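Local coordinates for yersinopine dehydrogenase (Yersinia pestis, PDB 6C4M), which catalyses the NADPH-dependent reductive condensation of pyruvate with an amino-acid-derived intermediate, the last step in making the metallophore yersinopine, at residues Leu98-Ala111 and Ile124-Leu138. Residues are numbered along the deposited sequence; the frame is centred on the assembly and turned at random.
Sequences LAQAVGDWQRLILA and IPWAALPQLKSVILL. With NAP (NADP nicotinamide-adenine-dinucleotide phosphate), chain B.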
ATOM      1  N   LEU A  98     -25.442  34.973 -19.213  1.00 29.32           N
ATOM      2  CA  LEU A  98     -26.524  34.015 -19.375  1.00 28.82           C
ATOM      3  C   LEU A  98     -27.823  34.688 -19.773  1.00 33.24           C
ATOM      4  O   LEU A  98     -28.687  34.052 -20.409  1.00 32.66           O
ATOM      5  CB  LEU A  98     -26.683  33.240 -18.079  1.00 27.43           C
ATOM      6  CG  LEU A  98     -25.506  32.290 -17.803  1.00 32.62           C
ATOM      7  CD1 LEU A  98     -25.478  31.888 -16.335  1.00 29.35           C
ATOM      8  CD2 LEU A  98     -25.638  31.072 -18.671  1.00 28.21           C
ATOM      9  N   ALA A  99     -27.978  35.969 -19.449  1.00 36.68           N
ATOM     10  CA  ALA A  99     -29.116  36.702 -19.990  1.00 31.36           C
ATOM     11  C   ALA A  99     -29.096  36.742 -21.500  1.00 33.38           C
ATOM     12  O   ALA A  99     -30.129  37.030 -22.107  1.00 35.60           O
ATOM     13  CB  ALA A  99     -29.141  38.123 -19.425  1.00 34.81           C
ATOM     14  N   GLN A 100     -27.960  36.452 -22.136  1.00 37.64           N
ATOM     15  CA  GLN A 100     -27.914  36.330 -23.590  1.00 38.81           C
ATOM     16  C   GLN A 100     -28.171  34.897 -24.081  1.00 42.52           C
ATOM     17  O   GLN A 100     -28.035  34.638 -25.284  1.00 37.13           O
ATOM     18  CB  GLN A 100     -26.563  36.817 -24.133  1.00 40.10           C
ATOM     19  CG  GLN A 100     -26.302  38.326 -23.988  1.00 44.53           C
ATOM     20  CD  GLN A 100     -24.833  38.680 -24.232  1.00 50.77           C
ATOM     21  OE1 GLN A 100     -23.917  37.951 -23.816  1.00 50.75           O
ATOM     22  NE2 GLN A 100     -24.602  39.794 -24.910  1.00 56.46           N
ATOM     23  N   ALA A 101     -28.524  33.965 -23.186  1.00 32.01           N
ATOM     24  CA  ALA A 101     -28.826  32.577 -23.582  1.00 28.48           C
ATOM     25  C   ALA A 101     -30.269  32.529 -24.066  1.00 31.95           C
ATOM     26  O   ALA A 101     -31.192  32.127 -23.354  1.00 32.94           O
ATOM     27  CB  ALA A 101     -28.574  31.613 -22.423  1.00 29.85           C
ATOM     28  N   VAL A 102     -30.464  32.978 -25.312  1.00 36.59           N
ATOM     29  CA  VAL A 102     -31.789  33.187 -25.888  1.00 36.72           C
ATOM     30  C   VAL A 102     -31.790  32.797 -27.360  1.00 32.69           C
ATOM     31  O   VAL A 102     -30.751  32.756 -28.018  1.00 35.46           O
ATOM     32  CB  VAL A 102     -32.251  34.655 -25.781  1.00 36.91           C
ATOM     33  CG1 VAL A 102     -32.226  35.109 -24.354  1.00 39.62           C
ATOM     34  CG2 VAL A 102     -31.392  35.555 -26.644  1.00 36.38           C
ATOM     35  N   GLY A 103     -32.982  32.586 -27.887  1.00 33.10           N
ATOM     36  CA  GLY A 103     -33.121  32.289 -29.305  1.00 35.23           C
ATOM     37  C   GLY A 103     -33.627  30.893 -29.588  1.00 34.56           C
ATOM     38  O   GLY A 103     -34.411  30.345 -28.808  1.00 34.25           O
ATOM     39  N   ASP A 104     -33.197  30.298 -30.698  1.00 31.73           N
ATOM     40  CA  ASP A 104     -33.817  29.068 -31.161  1.00 37.19           C
ATOM     41  C   ASP A 104     -33.114  27.814 -30.654  1.00 37.14           C
ATOM     42  O   ASP A 104     -33.408  26.715 -31.144  1.00 35.11           O
ATOM     43  CB  ASP A 104     -33.872  29.061 -32.697  1.00 46.84           C
ATOM     44  CG  ASP A 104     -32.483  29.003 -33.328  1.00 57.58           C
ATOM     45  OD1 ASP A 104     -31.496  28.784 -32.577  1.00 57.72           O
ATOM     46  OD2 ASP A 104     -32.367  29.169 -34.565  1.00 67.55           O
ATOM     47  N   TRP A 105     -32.178  27.948 -29.705  1.00 33.43           N
ATOM     48  CA  TRP A 105     -31.516  26.787 -29.139  1.00 29.15           C
ATOM     49  C   TRP A 105     -32.540  25.751 -28.687  1.00 29.12           C
ATOM     50  O   TRP A 105     -33.467  26.062 -27.935  1.00 27.05           O
ATOM     51  CB  TRP A 105     -30.632  27.193 -27.946  1.00 30.43           C
ATOM     52  CG  TRP A 105     -29.684  28.292 -28.285  1.00 32.84           C
ATOM     53  CD1 TRP A 105     -29.762  29.604 -27.884  1.00 32.51           C
ATOM     54  CD2 TRP A 105     -28.536  28.199 -29.138  1.00 32.18           C
ATOM     55  NE1 TRP A 105     -28.716  30.321 -28.423  1.00 31.63           N
ATOM     56  CE2 TRP A 105     -27.953  29.490 -29.196  1.00 32.06           C
ATOM     57  CE3 TRP A 105     -27.927  27.148 -29.832  1.00 31.81           C
ATOM     58  CZ2 TRP A 105     -26.805  29.756 -29.934  1.00 35.09           C
ATOM     59  CZ3 TRP A 105     -26.779  27.416 -30.556  1.00 35.58           C
ATOM     60  CH2 TRP A 105     -26.236  28.711 -30.606  1.00 32.48           C
ATOM     61  N   GLN A 106     -32.328  24.501 -29.092  1.00 27.95           N
ATOM     62  CA  GLN A 106     -33.211  23.414 -28.678  1.00 31.77           C
ATOM     63  C   GLN A 106     -32.595  22.477 -27.648  1.00 28.98           C
ATOM     64  O   GLN A 106     -33.327  21.694 -27.036  1.00 29.23           O
ATOM     65  CB  GLN A 106     -33.662  22.625 -29.901  1.00 30.81           C
ATOM     66  CG  GLN A 106     -34.403  23.562 -30.868  1.00 33.65           C
ATOM     67  CD  GLN A 106     -35.160  22.833 -31.941  1.00 36.67           C
ATOM     68  OE1 GLN A 106     -35.518  21.677 -31.783  1.00 39.53           O
ATOM     69  NE2 GLN A 106     -35.457  23.539 -33.027  1.00 39.69           N
ATOM     70  N   ARG A 107     -31.293  22.568 -27.413  1.00 28.66           N
ATOM     71  CA  ARG A 107     -30.626  21.726 -26.430  1.00 27.85           C
ATOM     72  C   ARG A 107     -29.635  22.602 -25.681  1.00 28.15           C
ATOM     73  O   ARG A 107     -28.839  23.329 -26.296  1.00 28.06           O
ATOM     74  CB  ARG A 107     -29.944  20.535 -27.121  1.00 26.95           C
ATOM     75  CG  ARG A 107     -29.141  19.663 -26.224  1.00 27.45           C
ATOM     76  CD  ARG A 107     -28.322  18.677 -27.027  1.00 30.33           C
ATOM     77  NE  ARG A 107     -29.128  17.717 -27.771  1.00 33.81           N
ATOM     78  CZ  ARG A 107     -29.040  17.515 -29.085  1.00 36.40           C
ATOM     79  NH1 ARG A 107     -28.200  18.225 -29.829  1.00 32.33           N
ATOM     80  NH2 ARG A 107     -29.778  16.576 -29.663  1.00 40.47           N
ATOM     81  N   LEU A 108     -29.749  22.589 -24.354  1.00 28.65           N
ATOM     82  CA  LEU A 108     -28.732  23.133 -23.473  1.00 30.43           C
ATOM     83  C   LEU A 108     -27.976  21.986 -22.811  1.00 30.62           C
ATOM     84  O   LEU A 108     -28.582  21.009 -22.346  1.00 30.38           O
ATOM     85  CB  LEU A 108     -29.325  24.021 -22.383  1.00 34.19           C
ATOM     86  CG  LEU A 108     -30.216  25.171 -22.819  1.00 38.53           C
ATOM     87  CD1 LEU A 108     -30.602  25.963 -21.577  1.00 38.14           C
ATOM     88  CD2 LEU A 108     -29.510  26.036 -23.854  1.00 42.52           C
ATOM     89  N   ILE A 109     -26.656  22.096 -22.786  1.00 24.41           N
ATOM     90  CA  ILE A 109     -25.819  21.128 -22.077  1.00 22.96           C
ATOM     91  C   ILE A 109     -25.099  21.878 -20.962  1.00 27.23           C
ATOM     92  O   ILE A 109     -24.372  22.850 -21.220  1.00 28.37           O
ATOM     93  CB  ILE A 109     -24.831  20.408 -23.010  1.00 25.96           C
ATOM     94  CG1 ILE A 109     -25.596  19.743 -24.182  1.00 29.02           C
ATOM     95  CG2 ILE A 109     -24.026  19.378 -22.188  1.00 30.37           C
ATOM     96  CD1 ILE A 109     -24.750  19.034 -25.218  1.00 35.36           C
ATOM     97  N   LEU A 110     -25.322  21.453 -19.712  1.00 30.83           N
ATOM     98  CA  LEU A 110     -24.651  22.072 -18.563  1.00 30.34           C
ATOM     99  C   LEU A 110     -23.318  21.384 -18.389  1.00 27.46           C
ATOM    100  O   LEU A 110     -23.249  20.241 -17.947  1.00 29.14           O
ATOM    101  CB  LEU A 110     -25.495  21.987 -17.296  1.00 27.24           C
ATOM    102  CG  LEU A 110     -26.566  23.075 -17.244  1.00 36.77           C
ATOM    103  CD1 LEU A 110     -27.541  22.854 -16.109  1.00 42.72           C
ATOM    104  CD2 LEU A 110     -25.910  24.399 -17.038  1.00 41.47           C
ATOM    105  N   ALA A 111     -22.268  22.077 -18.815  1.00 30.49           N
ATOM    106  CA  ALA A 111     -20.893  21.647 -18.653  1.00 27.15           C
ATOM    107  C   ALA A 111     -20.170  22.412 -17.557  1.00 32.06           C
ATOM    108  O   ALA A 111     -18.937  22.396 -17.529  1.00 33.75           O
ATOM    109  CB  ALA A 111     -20.118  21.804 -19.960  1.00 31.07           C
ATOM    110  N   ILE A 124     -31.085  31.843 -16.542  1.00 29.97           N
ATOM    111  CA  ILE A 124     -31.466  31.613 -17.936  1.00 29.69           C
ATOM    112  C   ILE A 124     -32.863  32.182 -18.178  1.00 31.60           C
ATOM    113  O   ILE A 124     -33.812  31.854 -17.444  1.00 29.25           O
ATOM    114  CB  ILE A 124     -31.411  30.125 -18.323  1.00 33.92           C
ATOM    115  CG1 ILE A 124     -29.936  29.687 -18.427  1.00 30.78           C
ATOM    116  CG2 ILE A 124     -32.145  29.882 -19.670  1.00 30.59           C
ATOM    117  CD1 ILE A 124     -29.743  28.272 -18.329  1.00 37.59           C
ATOM    118  N   PRO A 125     -33.038  33.003 -19.188  1.00 33.72           N
ATOM    119  CA  PRO A 125     -34.372  33.561 -19.509  1.00 34.73           C
ATOM    120  C   PRO A 125     -35.169  32.570 -20.353  1.00 34.89           C
ATOM    121  O   PRO A 125     -35.205  32.604 -21.584  1.00 34.73           O
ATOM    122  CB  PRO A 125     -34.025  34.842 -20.267  1.00 37.37           C
ATOM    123  CG  PRO A 125     -32.782  34.458 -21.011  1.00 38.47           C
ATOM    124  CD  PRO A 125     -32.002  33.535 -20.085  1.00 35.38           C
ATOM    125  N   TRP A 126     -35.806  31.645 -19.632  1.00 29.97           N
ATOM    126  CA  TRP A 126     -36.462  30.507 -20.251  1.00 28.89           C
ATOM    127  C   TRP A 126     -37.491  30.949 -21.273  1.00 30.09           C
ATOM    128  O   TRP A 126     -37.673  30.293 -22.306  1.00 26.63           O
ATOM    129  CB  TRP A 126     -37.110  29.653 -19.156  1.00 26.12           C
ATOM    130  CG  TRP A 126     -36.099  29.124 -18.166  1.00 26.38           C
ATOM    131  CD1 TRP A 126     -35.929  29.503 -16.874  1.00 26.32           C
ATOM    132  CD2 TRP A 126     -35.132  28.107 -18.415  1.00 27.39           C
ATOM    133  NE1 TRP A 126     -34.924  28.784 -16.300  1.00 25.85           N
ATOM    134  CE2 TRP A 126     -34.408  27.923 -17.230  1.00 26.16           C
ATOM    135  CE3 TRP A 126     -34.808  27.335 -19.539  1.00 24.56           C
ATOM    136  CZ2 TRP A 126     -33.378  27.001 -17.127  1.00 27.39           C
ATOM    137  CZ3 TRP A 126     -33.774  26.426 -19.437  1.00 24.93           C
ATOM    138  CH2 TRP A 126     -33.075  26.269 -18.236  1.00 28.73           C
ATOM    139  N   ALA A 127     -38.175  32.075 -21.001  1.00 27.49           N
ATOM    140  CA  ALA A 127     -39.208  32.553 -21.907  1.00 27.35           C
ATOM    141  C   ALA A 127     -38.633  32.842 -23.276  1.00 27.80           C
ATOM    142  O   ALA A 127     -39.346  32.747 -24.279  1.00 28.83           O
ATOM    143  CB  ALA A 127     -39.882  33.820 -21.347  1.00 26.80           C
ATOM    144  N   ALA A 128     -37.344  33.165 -23.344  1.00 29.51           N
ATOM    145  CA  ALA A 128     -36.702  33.513 -24.604  1.00 31.31           C
ATOM    146  C   ALA A 128     -36.096  32.314 -25.306  1.00 29.87           C
ATOM    147  O   ALA A 128     -35.284  32.497 -26.219  1.00 30.79           O
ATOM    148  CB  ALA A 128     -35.626  34.568 -24.364  1.00 36.03           C
ATOM    149  N   LEU A 129     -36.448  31.097 -24.880  1.00 28.65           N
ATOM    150  CA  LEU A 129     -36.016  29.851 -25.520  1.00 27.97           C
ATOM    151  C   LEU A 129     -37.284  29.087 -25.885  1.00 26.80           C
ATOM    152  O   LEU A 129     -37.620  28.085 -25.247  1.00 30.13           O
ATOM    153  CB  LEU A 129     -35.093  29.044 -24.593  1.00 26.82           C
ATOM    154  CG  LEU A 129     -33.769  29.735 -24.255  1.00 27.55           C
ATOM    155  CD1 LEU A 129     -33.038  29.059 -23.114  1.00 27.69           C
ATOM    156  CD2 LEU A 129     -32.895  29.776 -25.498  1.00 30.54           C
ATOM    157  N   PRO A 130     -38.010  29.535 -26.924  1.00 28.26           N
ATOM    158  CA  PRO A 130     -39.319  28.935 -27.234  1.00 27.66           C
ATOM    159  C   PRO A 130     -39.238  27.526 -27.783  1.00 31.11           C
ATOM    160  O   PRO A 130     -40.225  26.783 -27.692  1.00 34.39           O
ATOM    161  CB  PRO A 130     -39.908  29.899 -28.280  1.00 33.15           C
ATOM    162  CG  PRO A 130     -38.689  30.540 -28.928  1.00 29.66           C
ATOM    163  CD  PRO A 130     -37.671  30.644 -27.828  1.00 31.46           C
ATOM    164  N   GLN A 131     -38.091  27.117 -28.315  1.00 30.46           N
ATOM    165  CA  GLN A 131     -37.974  25.810 -28.940  1.00 29.69           C
ATOM    166  C   GLN A 131     -37.109  24.853 -28.128  1.00 32.19           C
ATOM    167  O   GLN A 131     -36.680  23.812 -28.646  1.00 29.13           O
ATOM    168  CB  GLN A 131     -37.405  25.962 -30.335  1.00 32.26           C
ATOM    169  CG  GLN A 131     -38.235  26.835 -31.203  1.00 38.84           C
ATOM    170  CD  GLN A 131     -37.985  26.521 -32.617  1.00 48.20           C
ATOM    171  OE1 GLN A 131     -36.973  26.929 -33.188  1.00 52.45           O
ATOM    172  NE2 GLN A 131     -38.881  25.746 -33.202  1.00 44.76           N
ATOM    173  N   LEU A 132     -36.863  25.177 -26.875  1.00 29.08           N
ATOM    174  CA  LEU A 132     -36.056  24.330 -26.016  1.00 29.11           C
ATOM    175  C   LEU A 132     -36.697  22.954 -25.867  1.00 27.60           C
ATOM    176  O   LEU A 132     -37.855  22.842 -25.456  1.00 29.51           O
ATOM    177  CB  LEU A 132     -35.893  24.991 -24.644  1.00 31.45           C
ATOM    178  CG  LEU A 132     -35.052  24.167 -23.660  1.00 28.06           C
ATOM    179  CD1 LEU A 132     -33.611  24.005 -24.171  1.00 27.88           C
ATOM    180  CD2 LEU A 132     -35.079  24.848 -22.293  1.00 31.17           C
ATOM    181  N   LYS A 133     -35.930  21.904 -26.183  1.00 28.06           N
ATOM    182  CA  LYS A 133     -36.391  20.522 -26.051  1.00 29.16           C
ATOM    183  C   LYS A 133     -35.674  19.698 -24.982  1.00 31.93           C
ATOM    184  O   LYS A 133     -36.260  18.728 -24.478  1.00 28.29           O
ATOM    185  CB  LYS A 133     -36.214  19.770 -27.374  1.00 30.16           C
ATOM    186  CG  LYS A 133     -36.913  20.365 -28.591  1.00 42.47           C
ATOM    187  CD  LYS A 133     -36.772  19.381 -29.767  1.00 46.59           C
ATOM    188  CE  LYS A 133     -38.047  18.571 -30.011  1.00 60.47           C
ATOM    189  NZ  LYS A 133     -38.972  19.264 -30.983  1.00 59.09           N
ATOM    190  N   SER A 134     -34.408  19.986 -24.676  1.00 30.16           N
ATOM    191  CA  SER A 134     -33.682  19.127 -23.753  1.00 27.91           C
ATOM    192  C   SER A 134     -32.622  19.906 -22.981  1.00 28.18           C
ATOM    193  O   SER A 134     -32.006  20.859 -23.477  1.00 27.17           O
ATOM    194  CB  SER A 134     -33.040  17.969 -24.502  1.00 31.13           C
ATOM    195  OG  SER A 134     -32.097  18.475 -25.422  1.00 41.42           O
ATOM    196  N   VAL A 135     -32.408  19.459 -21.751  1.00 26.12           N
ATOM    197  CA  VAL A 135     -31.353  19.960 -20.898  1.00 26.53           C
ATOM    198  C   VAL A 135     -30.553  18.763 -20.408  1.00 27.26           C
ATOM    199  O   VAL A 135     -31.107  17.874 -19.754  1.00 28.49           O
ATOM    200  CB  VAL A 135     -31.921  20.746 -19.713  1.00 27.41           C
ATOM    201  CG1 VAL A 135     -30.821  21.081 -18.749  1.00 25.25           C
ATOM    202  CG2 VAL A 135     -32.624  22.016 -20.221  1.00 24.73           C
ATOM    203  N   ILE A 136     -29.267  18.733 -20.737  1.00 23.14           N
ATOM    204  CA  ILE A 136     -28.398  17.606 -20.417  1.00 24.10           C
ATOM    205  C   ILE A 136     -27.426  18.033 -19.329  1.00 28.78           C
ATOM    206  O   ILE A 136     -26.785  19.081 -19.441  1.00 27.88           O
ATOM    207  CB  ILE A 136     -27.653  17.107 -21.666  1.00 25.18           C
ATOM    208  CG1 ILE A 136     -28.670  16.703 -22.761  1.00 31.61           C
ATOM    209  CG2 ILE A 136     -26.765  15.918 -21.331  1.00 29.66           C
ATOM    210  CD1 ILE A 136     -28.054  16.419 -24.104  1.00 35.97           C
ATOM    211  N   LEU A 137     -27.284  17.187 -18.301  1.00 29.11           N
ATOM    212  CA  LEU A 137     -26.390  17.426 -17.167  1.00 29.43           C
ATOM    213  C   LEU A 137     -25.135  16.573 -17.415  1.00 30.46           C
ATOM    214  O   LEU A 137     -25.142  15.343 -17.262  1.00 27.01           O
ATOM    215  CB  LEU A 137     -27.125  17.112 -15.866  1.00 27.69           C
ATOM    216  CG  LEU A 137     -28.482  17.838 -15.702  1.00 29.94           C
ATOM    217  CD1 LEU A 137     -29.053  17.591 -14.335  1.00 31.79           C
ATOM    218  CD2 LEU A 137     -28.437  19.329 -15.985  1.00 29.35           C
ATOM    219  N   LEU A 138     -24.068  17.241 -17.867  1.00 28.14           N
ATOM    220  CA  LEU A 138     -22.923  16.530 -18.410  1.00 27.08           C
ATOM    221  C   LEU A 138     -22.227  15.692 -17.343  1.00 32.40           C
ATOM    222  O   LEU A 138     -21.768  14.580 -17.631  1.00 32.43           O
ATOM    223  CB  LEU A 138     -21.947  17.521 -19.050  1.00 26.51           C
ATOM    224  CG  LEU A 138     -20.712  16.891 -19.740  1.00 31.90           C
ATOM    225  CD1 LEU A 138     -21.101  16.089 -20.963  1.00 34.35           C
ATOM    226  CD2 LEU A 138     -19.721  17.967 -20.155  1.00 31.67           C
TER
HETATM  227  PA  NAP B 501     -14.353  22.946 -15.178  1.00 40.99           P
HETATM  228  O1A NAP B 501     -15.205  21.997 -14.430  1.00 47.08           O
HETATM  229  O2A NAP B 501     -13.035  23.266 -14.425  1.00 49.63           O
HETATM  230  O5B NAP B 501     -15.230  24.315 -15.421  1.00 36.38           O
HETATM  231  C5B NAP B 501     -16.248  24.201 -16.440  1.00 36.76           C
HETATM  232  C4B NAP B 501     -16.926  25.578 -16.573  1.00 39.24           C
HETATM  233  O4B NAP B 501     -17.516  25.917 -15.173  1.00 37.63           O
HETATM  234  C3B NAP B 501     -16.083  26.505 -16.860  1.00 37.80           C
HETATM  235  O3B NAP B 501     -16.689  27.504 -17.739  1.00 34.87           O
HETATM  236  C2B NAP B 501     -15.732  27.237 -15.429  1.00 35.36           C
HETATM  237  O2B NAP B 501     -15.325  28.630 -15.663  1.00 38.28           O
HETATM  238  C1B NAP B 501     -16.821  27.216 -14.749  1.00 37.53           C
HETATM  239  N9A NAP B 501     -16.447  26.982 -13.353  1.00 36.71           N
HETATM  240  C8A NAP B 501     -15.627  26.132 -12.713  1.00 35.35           C
HETATM  241  N7A NAP B 501     -15.720  26.464 -11.417  1.00 35.54           N
HETATM  242  C5A NAP B 501     -16.595  27.510 -11.294  1.00 37.87           C
HETATM  243  C6A NAP B 501     -16.994  28.157 -10.151  1.00 39.24           C
HETATM  244  N6A NAP B 501     -16.679  28.040  -8.727  1.00 39.44           N
HETATM  245  N1A NAP B 501     -17.874  29.171 -10.242  1.00 40.16           N
HETATM  246  C2A NAP B 501     -18.376  29.545 -11.467  1.00 39.74           C
HETATM  247  N3A NAP B 501     -17.975  28.897 -12.599  1.00 39.37           N
HETATM  248  C4A NAP B 501     -17.070  27.859 -12.498  1.00 37.37           C
HETATM  249  O3  NAP B 501     -13.981  22.247 -16.634  1.00 47.03           O
HETATM  250  PN  NAP B 501     -14.247  20.749 -17.182  1.00 41.30           P
HETATM  251  O1N NAP B 501     -14.507  20.928 -18.614  1.00 42.54           O
HETATM  252  O2N NAP B 501     -12.942  19.969 -16.891  1.00 39.81           O
HETATM  253  O5D NAP B 501     -15.480  19.913 -16.431  1.00 43.31           O
HETATM  254  C5D NAP B 501     -16.814  19.873 -17.004  1.00 43.10           C
HETATM  255  C4D NAP B 501     -17.666  18.999 -16.062  1.00 41.94           C
HETATM  256  O4D NAP B 501     -17.081  17.513 -16.032  1.00 37.80           O
HETATM  257  C3D NAP B 501     -17.663  19.392 -14.806  1.00 44.95           C
HETATM  258  O3D NAP B 501     -18.976  18.921 -14.226  1.00 47.24           O
HETATM  259  C2D NAP B 501     -16.569  18.593 -14.088  1.00 47.80           C
HETATM  260  O2D NAP B 501     -16.951  18.393 -12.810  1.00 45.56           O
HETATM  261  C1D NAP B 501     -16.642  17.245 -14.832  1.00 44.57           C
HETATM  262  N1N NAP B 501     -15.350  16.528 -14.957  1.00 44.62           N
HETATM  263  C2N NAP B 501     -14.497  16.754 -15.980  1.00 41.43           C
HETATM  264  C3N NAP B 501     -13.298  16.008 -16.052  1.00 45.94           C
HETATM  265  C7N NAP B 501     -12.292  16.238 -17.200  1.00 43.32           C
HETATM  266  O7N NAP B 501     -11.576  15.392 -17.562  1.00 49.85           O
HETATM  267  N7N NAP B 501     -12.273  17.542 -17.808  1.00 38.15           N
HETATM  268  C4N NAP B 501     -12.997  15.078 -15.097  1.00 48.05           C
HETATM  269  C5N NAP B 501     -13.847  14.864 -14.081  1.00 50.45           C
HETATM  270  C6N NAP B 501     -15.043  15.587 -14.007  1.00 48.80           C
HETATM  271  P2B NAP B 501     -13.706  28.986 -16.035  1.00 42.89           P
HETATM  272  O1X NAP B 501     -12.947  29.014 -14.726  1.00 43.55           O
HETATM  273  O2X NAP B 501     -13.136  27.932 -16.922  1.00 37.57           O
HETATM  274  O3X NAP B 501     -13.647  30.361 -16.660  1.00 40.43           O
HETATM  275  O   HOH W   1     -35.400  27.962 -28.172  1.00 32.05           O
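Strands 107-110 and 134-137 are parallel neighbours in the Rossmann-type NADP-binding sheet, joined by a beta-alpha-beta crossover through helix 117-121. The ladder opens at a forked carbonyl: Gln106 O accepts from Lys133 N (2.7 Å) and Ser134 N, the latter in the carbonyl plane. It continues through Leu108 N to Ser134 O, Ile136 N to Leu108 O and Leu110 N to Ile136 O, and closes with Leu138 N on Leu110 O.

On one face of the sheet, Arg107 runs its aliphatic part past Ile136, CD lying 3.7 Å from CD1. Its CG stands anti to the backbone N (chi1 175°) before the chain bends at chi3, and the guanidinium forms a salt bridge with Glu226, which also hydrogen-bonds Ser134 OG. On the other face, Leu108 CD1 meets Ile124 CD1 tip to tip and Trp126 CZ3 at 3.9 Å, while Leu132 CD1 packs against Leu108 CG from across. Ile124 CG2 sits over the centre of one face of the Trp126 ring.

Before the strands, the loops are pinned by a nearly straight bond from Gly103 N to Ala128 O (2.8 Å). One water donates to Gly103 O and Trp105 O and accepts from Gln131 N. At the cofactor end, Ala111 CB touches Leu138 CD2 at 3.9 Å, and Ala111 O approaches C5D of NADP to 3.3 Å.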